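Local coordinates for protein FACT-Spt16 (PDB 5CE6) that is the N-terminal, peptidase-like domain of a FACT histone chaperone subunit and probably takes part in binding histones H3-H4 during transcription, at residues A[205-210]-A[439-444]; A[401-406]-A[430-435]. All blocks are in the same frame, centred on the assembly; numbering follows the deposited sequence.

Contact 1 (A[205-210]-A[439-444]); sequences YIKRAA and KTDVVT
With its first torsion at -69° and every later one near 180°, K207 runs straight out from helix 200-230 and crosses V443 at about a right angle; chi1 of V443, -71°, divides that valine's methyls between two helix residues one turn apart. CG1 meets the aliphatic part of the lysine, 3.8 Å from K207 CG, while CG2 presses on the methyl of A210, 3.5 Å from its CB. The same alanine CB also takes T444 CG2 at 3.9 Å, while T444 OG1 hydrogen-bonds D431 OD1 and the backbone N of T432 in strand 424-435. No direct hydrogen bond joins the two segments. Instead one water donates to both backbones, 2.9 Å from K207 O and 2.9 Å from V443 O. At its far end K207 NZ stops 4.2 Å from D441 OD2, too far for a salt bridge, though the opposite charges may still attract weakly. Helix 200-230 thus packs through the A210 methyl and the aliphatic part of K207 against V443 and T444, just past the end of edge strand 440-442, a helix-on-sheet contact within the M24 metallopeptidase-like, or pita-bread, fold.

Contact 2 (A[401-406]-A[430-435]); sequences GMVFNV and ADTIII
I433 and F404 face each other as a hydrogen-bonded pair, and the isoleucine forms a bent ridge between two side chains of the partner strand. Its chi1 of 74° sets CG1 between the backbone N and the carbonyl carbon, against F404 CB at 3.9 Å, and from there CD1 reaches along the sheet to press on V406 CG2 at 3.7 Å. On the other flank of F404, I435 CG1 butts the rim of the phenyl ring, in the ring plane and 3.9 Å from F404 CE2, so the ring is met at its edge by a methylene and not covered by it. L343 from the loop after helix 323-342 touches both V406 and I433 on this face. The two segments are the open end of the antiparallel hairpin 403-414/424-435, a central pair of the four-stranded sheet in the M24-like domain. Paired backbone bonds cross at F404-I433 and V406-D431, and beyond the strand start G401 N reaches I435 O at 2.7 Å while I435 N returns to M402 O. G401 has a positive phi, 95°, a conformation that suits glycine. The opposite face carries V403, N405, T432 and I434. V403 and I434 lie side by side, and I434 CD1 bends back to sit against both valine methyls, 3.7 Å from V403 CG2; I206 of helix 200-230 packs on V403, T432 and I434. Further along, N405 OD1 comes 3.8 Å from the small A430 CB and is hydrogen-bonded by N312 ND2.

Overall arrangement
From the N terminus, the chain leaves the first lobe and enters helix 200-230, whose early turns supply 205-210. It then builds most of the other sheet of the domain, further helices and edge strand 376-378 before reaching 401-406 at the start of strand 403-414. The hairpin turns back, and at 430-435 contact 2 closes a loop of 23 intervening residues. Only a brief turn later, 439-444 returns to the helix, and contact 1 closes one of 228 that encloses contact 2 without crossing it. Strand 440-442 extends the sheet beside 424-435, with D441 O accepting from I434 N, so both contacts share one antiparallel sheet: contact 2 within it, contact 1 tying its edge to the helix.

Contact 1 (A[205-210]-A[439-444])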
loop_
_atom_site.group_PDB
_atom_site.type_symbol
_atom_site.label_atom_id
_atom_site.label_comp_id
_atom_site.label_asym_id
_atom_site.label_seq_id
_atom_site.Cartn_x
_atom_site.Cartn_y
_atom_site.Cartn_z
ATOM N N TYR A 205 12.633 3.501 -6.477
ATOM C CA TYR A 205 12.510 3.000 -5.101
ATOM C C TYR A 205 11.585 1.787 -5.012
ATOM O O TYR A 205 11.876 0.844 -4.281
ATOM C CB TYR A 205 12.057 4.110 -4.144
ATOM C CG TYR A 205 13.010 5.299 -4.136
ATOM C CD1 TYR A 205 14.348 5.150 -4.512
ATOM C CD2 TYR A 205 12.572 6.560 -3.759
ATOM C CE1 TYR A 205 15.217 6.224 -4.509
ATOM C CE2 TYR A 205 13.451 7.651 -3.760
ATOM C CZ TYR A 205 14.767 7.466 -4.131
ATOM O OH TYR A 205 15.645 8.534 -4.148
ATOM N N ILE A 206 10.482 1.805 -5.758
ATOM C CA ILE A 206 9.574 0.655 -5.788
ATOM C C ILE A 206 10.263 -0.569 -6.402
ATOM O O ILE A 206 10.106 -1.689 -5.909
ATOM C CB ILE A 206 8.270 1.000 -6.551
ATOM C CG1 ILE A 206 7.495 2.083 -5.784
ATOM C CG2 ILE A 206 7.407 -0.255 -6.775
ATOM C CD1 ILE A 206 6.305 2.683 -6.533
ATOM N N LYS A 207 11.020 -0.370 -7.476
ATOM C CA LYS A 207 11.760 -1.480 -8.072
ATOM C C LYS A 207 12.800 -2.037 -7.107
ATOM O O LYS A 207 12.977 -3.253 -7.036
ATOM C CB LYS A 207 12.450 -1.047 -9.368
ATOM C CG LYS A 207 11.498 -0.745 -10.501
ATOM C CD LYS A 207 12.286 -0.253 -11.718
ATOM C CE LYS A 207 11.451 -0.235 -12.984
ATOM N NZ LYS A 207 12.275 0.205 -14.159
ATOM N N ARG A 208 13.497 -1.156 -6.383
ATOM C CA ARG A 208 14.457 -1.606 -5.369
ATOM C C ARG A 208 13.734 -2.453 -4.322
ATOM O O ARG A 208 14.194 -3.530 -3.967
ATOM C CB ARG A 208 15.159 -0.424 -4.681
ATOM C CG ARG A 208 15.947 0.487 -5.636
ATOM C CD ARG A 208 17.253 -0.140 -6.120
ATOM N NE ARG A 208 17.959 0.730 -7.071
ATOM C CZ ARG A 208 17.962 0.545 -8.388
ATOM N NH1 ARG A 208 17.301 -0.478 -8.914
ATOM N NH2 ARG A 208 18.617 1.391 -9.184
ATOM N N ALA A 209 12.601 -1.949 -3.839
ATOM C CA ALA A 209 11.791 -2.653 -2.849
ATOM C C ALA A 209 11.352 -4.003 -3.396
ATOM O O ALA A 209 11.489 -5.026 -2.722
ATOM C CB ALA A 209 10.586 -1.821 -2.466
ATOM N N ALA A 210 10.829 -3.998 -4.621
ATOM C CA ALA A 210 10.346 -5.226 -5.253
ATOM C C ALA A 210 11.451 -6.241 -5.514
ATOM O O ALA A 210 11.213 -7.450 -5.440
ATOM C CB ALA A 210 9.608 -4.904 -6.547
ATOM N N LYS A 439 5.357 -0.572 -22.112
ATOM C CA LYS A 439 5.324 -1.928 -21.578
ATOM C C LYS A 439 4.978 -1.928 -20.100
ATOM O O LYS A 439 5.151 -0.931 -19.405
ATOM C CB LYS A 439 6.663 -2.642 -21.795
ATOM C CG LYS A 439 7.776 -2.167 -20.872
ATOM C CD LYS A 439 9.104 -2.830 -21.214
ATOM C CE LYS A 439 10.284 -2.054 -20.638
ATOM N NZ LYS A 439 10.387 -2.128 -19.156
ATOM N N THR A 440 4.487 -3.065 -19.638
ATOM C CA THR A 440 4.153 -3.231 -18.238
ATOM C C THR A 440 5.199 -4.138 -17.612
ATOM O O THR A 440 5.378 -5.272 -18.050
ATOM C CB THR A 440 2.748 -3.809 -18.110
ATOM O OG1 THR A 440 1.802 -2.818 -18.539
ATOM C CG2 THR A 440 2.449 -4.220 -16.660
ATOM N N ASP A 441 5.899 -3.623 -16.605
ATOM C CA ASP A 441 7.021 -4.326 -15.988
ATOM C C ASP A 441 6.576 -5.076 -14.748
ATOM O O ASP A 441 6.080 -4.465 -13.809
ATOM C CB ASP A 441 8.121 -3.340 -15.582
ATOM C CG ASP A 441 8.734 -2.631 -16.761
ATOM O OD1 ASP A 441 8.634 -3.160 -17.888
ATOM O OD2 ASP A 441 9.325 -1.546 -16.560
ATOM N N VAL A 442 6.760 -6.393 -14.731
ATOM C CA VAL A 442 6.473 -7.154 -13.513
ATOM C C VAL A 442 7.778 -7.184 -12.734
ATOM O O VAL A 442 8.696 -7.911 -13.092
ATOM C CB VAL A 442 6.020 -8.581 -13.809
ATOM C CG1 VAL A 442 5.749 -9.331 -12.493
ATOM C CG2 VAL A 442 4.756 -8.568 -14.655
ATOM N N VAL A 443 7.875 -6.373 -11.687
ATOM C CA VAL A 443 9.166 -6.155 -11.033
ATOM C C VAL A 443 9.433 -7.144 -9.894
ATOM O O VAL A 443 10.484 -7.101 -9.259
ATOM C CB VAL A 443 9.370 -4.687 -10.574
ATOM C CG1 VAL A 443 9.570 -3.781 -11.777
ATOM C CG2 VAL A 443 8.202 -4.202 -9.729
ATOM N N THR A 444 8.482 -8.046 -9.661
ATOM C CA THR A 444 8.684 -9.157 -8.736
ATOM C C THR A 444 8.787 -10.479 -9.495
ATOM O O THR A 444 8.447 -11.538 -8.963
ATOM C CB THR A 444 7.507 -9.272 -7.755
ATOM O OG1 THR A 444 6.282 -9.155 -8.490
ATOM C CG2 THR A 444 7.553 -8.162 -6.721
HETATM O O HOH W 1 12.598 -5.072 -9.250
#

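Contact 2 (A[401-406]-A[430-435])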
loop_
_atom_site.group_PDB
_atom_site.type_symbol
_atom_site.label_atom_id
_atom_site.label_comp_id
_atom_site.label_asym_id
_atom_site.label_seq_id
_atom_site.Cartn_x
_atom_site.Cartn_y
_atom_site.Cartn_z
ATOM N N GLY A 401 2.966 5.382 -15.278
ATOM C CA GLY A 401 3.496 5.763 -13.983
ATOM C C GLY A 401 2.742 5.190 -12.799
ATOM O O GLY A 401 3.216 5.267 -11.669
ATOM N N MET A 402 1.573 4.602 -13.046
ATOM C CA MET A 402 0.855 3.929 -11.965
ATOM C C MET A 402 1.589 2.646 -11.617
ATOM O O MET A 402 2.277 2.060 -12.462
ATOM C CB MET A 402 -0.578 3.600 -12.373
ATOM C CG MET A 402 -1.499 4.801 -12.440
ATOM S SD MET A 402 -3.157 4.287 -12.916
ATOM C CE MET A 402 -4.034 5.835 -12.692
ATOM N N VAL A 403 1.430 2.212 -10.372
ATOM C CA VAL A 403 2.095 1.019 -9.886
ATOM C C VAL A 403 1.044 0.197 -9.169
ATOM O O VAL A 403 0.283 0.732 -8.358
ATOM C CB VAL A 403 3.222 1.372 -8.908
ATOM C CG1 VAL A 403 3.898 0.103 -8.420
ATOM C CG2 VAL A 403 4.230 2.275 -9.589
ATOM N N PHE A 404 0.989 -1.100 -9.468
ATOM C CA PHE A 404 -0.054 -1.951 -8.893
ATOM C C PHE A 404 0.492 -3.169 -8.155
ATOM O O PHE A 404 1.461 -3.792 -8.598
ATOM C CB PHE A 404 -1.025 -2.450 -9.986
ATOM C CG PHE A 404 -1.892 -1.371 -10.570
ATOM C CD1 PHE A 404 -3.043 -0.958 -9.914
ATOM C CD2 PHE A 404 -1.543 -0.759 -11.772
ATOM C CE1 PHE A 404 -3.844 0.047 -10.449
ATOM C CE2 PHE A 404 -2.341 0.244 -12.313
ATOM C CZ PHE A 404 -3.489 0.642 -11.651
ATOM N N ASN A 405 -0.145 -3.482 -7.026
ATOM C CA ASN A 405 -0.035 -4.788 -6.386
ATOM C C ASN A 405 -1.182 -5.596 -6.960
ATOM O O ASN A 405 -2.326 -5.416 -6.555
ATOM C CB ASN A 405 -0.184 -4.620 -4.851
ATOM C CG ASN A 405 -0.292 -5.953 -4.105
ATOM O OD1 ASN A 405 0.135 -6.995 -4.603
ATOM N ND2 ASN A 405 -0.846 -5.910 -2.890
ATOM N N VAL A 406 -0.887 -6.413 -7.976
ATOM C CA VAL A 406 -1.881 -7.255 -8.610
ATOM C C VAL A 406 -1.929 -8.549 -7.824
ATOM O O VAL A 406 -1.050 -9.399 -7.948
ATOM C CB VAL A 406 -1.543 -7.537 -10.084
ATOM C CG1 VAL A 406 -2.599 -8.437 -10.719
ATOM C CG2 VAL A 406 -1.430 -6.222 -10.856
ATOM N N ALA A 430 0.346 -12.855 -6.108
ATOM C CA ALA A 430 0.499 -11.401 -6.163
ATOM C C ALA A 430 1.833 -11.018 -6.751
ATOM O O ALA A 430 2.854 -11.656 -6.478
ATOM C CB ALA A 430 0.333 -10.763 -4.780
ATOM N N ASP A 431 1.812 -9.955 -7.548
ATOM C CA ASP A 431 3.042 -9.335 -8.031
ATOM C C ASP A 431 2.942 -7.825 -8.012
ATOM O O ASP A 431 1.842 -7.272 -7.990
ATOM C CB ASP A 431 3.337 -9.774 -9.464
ATOM C CG ASP A 431 3.860 -11.186 -9.546
ATOM O OD1 ASP A 431 5.074 -11.383 -9.329
ATOM O OD2 ASP A 431 3.062 -12.092 -9.816
ATOM N N THR A 432 4.099 -7.158 -8.070
ATOM C CA THR A 432 4.135 -5.690 -8.186
ATOM C C THR A 432 4.460 -5.342 -9.625
ATOM O O THR A 432 5.418 -5.864 -10.198
ATOM C CB THR A 432 5.168 -5.068 -7.253
ATOM O OG1 THR A 432 4.866 -5.471 -5.917
ATOM C CG2 THR A 432 5.114 -3.548 -7.325
ATOM N N ILE A 433 3.635 -4.499 -10.237
ATOM C CA ILE A 433 3.871 -4.166 -11.647
ATOM C C ILE A 433 3.950 -2.657 -11.844
ATOM O O ILE A 433 3.298 -1.898 -11.120
ATOM C CB ILE A 433 2.813 -4.777 -12.578
ATOM C CG1 ILE A 433 1.491 -4.031 -12.466
ATOM C CG2 ILE A 433 2.624 -6.286 -12.311
ATOM C CD1 ILE A 433 0.495 -4.470 -13.522
ATOM N N ILE A 434 4.756 -2.232 -12.816
ATOM C CA ILE A 434 4.928 -0.808 -13.096
ATOM C C ILE A 434 4.358 -0.540 -14.474
ATOM O O ILE A 434 4.682 -1.245 -15.421
ATOM C CB ILE A 434 6.416 -0.408 -13.122
ATOM C CG1 ILE A 434 7.130 -0.917 -11.870
ATOM C CG2 ILE A 434 6.563 1.114 -13.277
ATOM C CD1 ILE A 434 6.897 -0.091 -10.671
ATOM N N ILE A 435 3.491 0.461 -14.591
ATOM C CA ILE A 435 2.906 0.767 -15.894
ATOM C C ILE A 435 3.776 1.788 -16.590
ATOM O O ILE A 435 3.807 2.947 -16.201
ATOM C CB ILE A 435 1.486 1.363 -15.802
ATOM C CG1 ILE A 435 0.577 0.476 -14.939
ATOM C CG2 ILE A 435 0.911 1.573 -17.218
ATOM C CD1 ILE A 435 0.523 -0.997 -15.362
#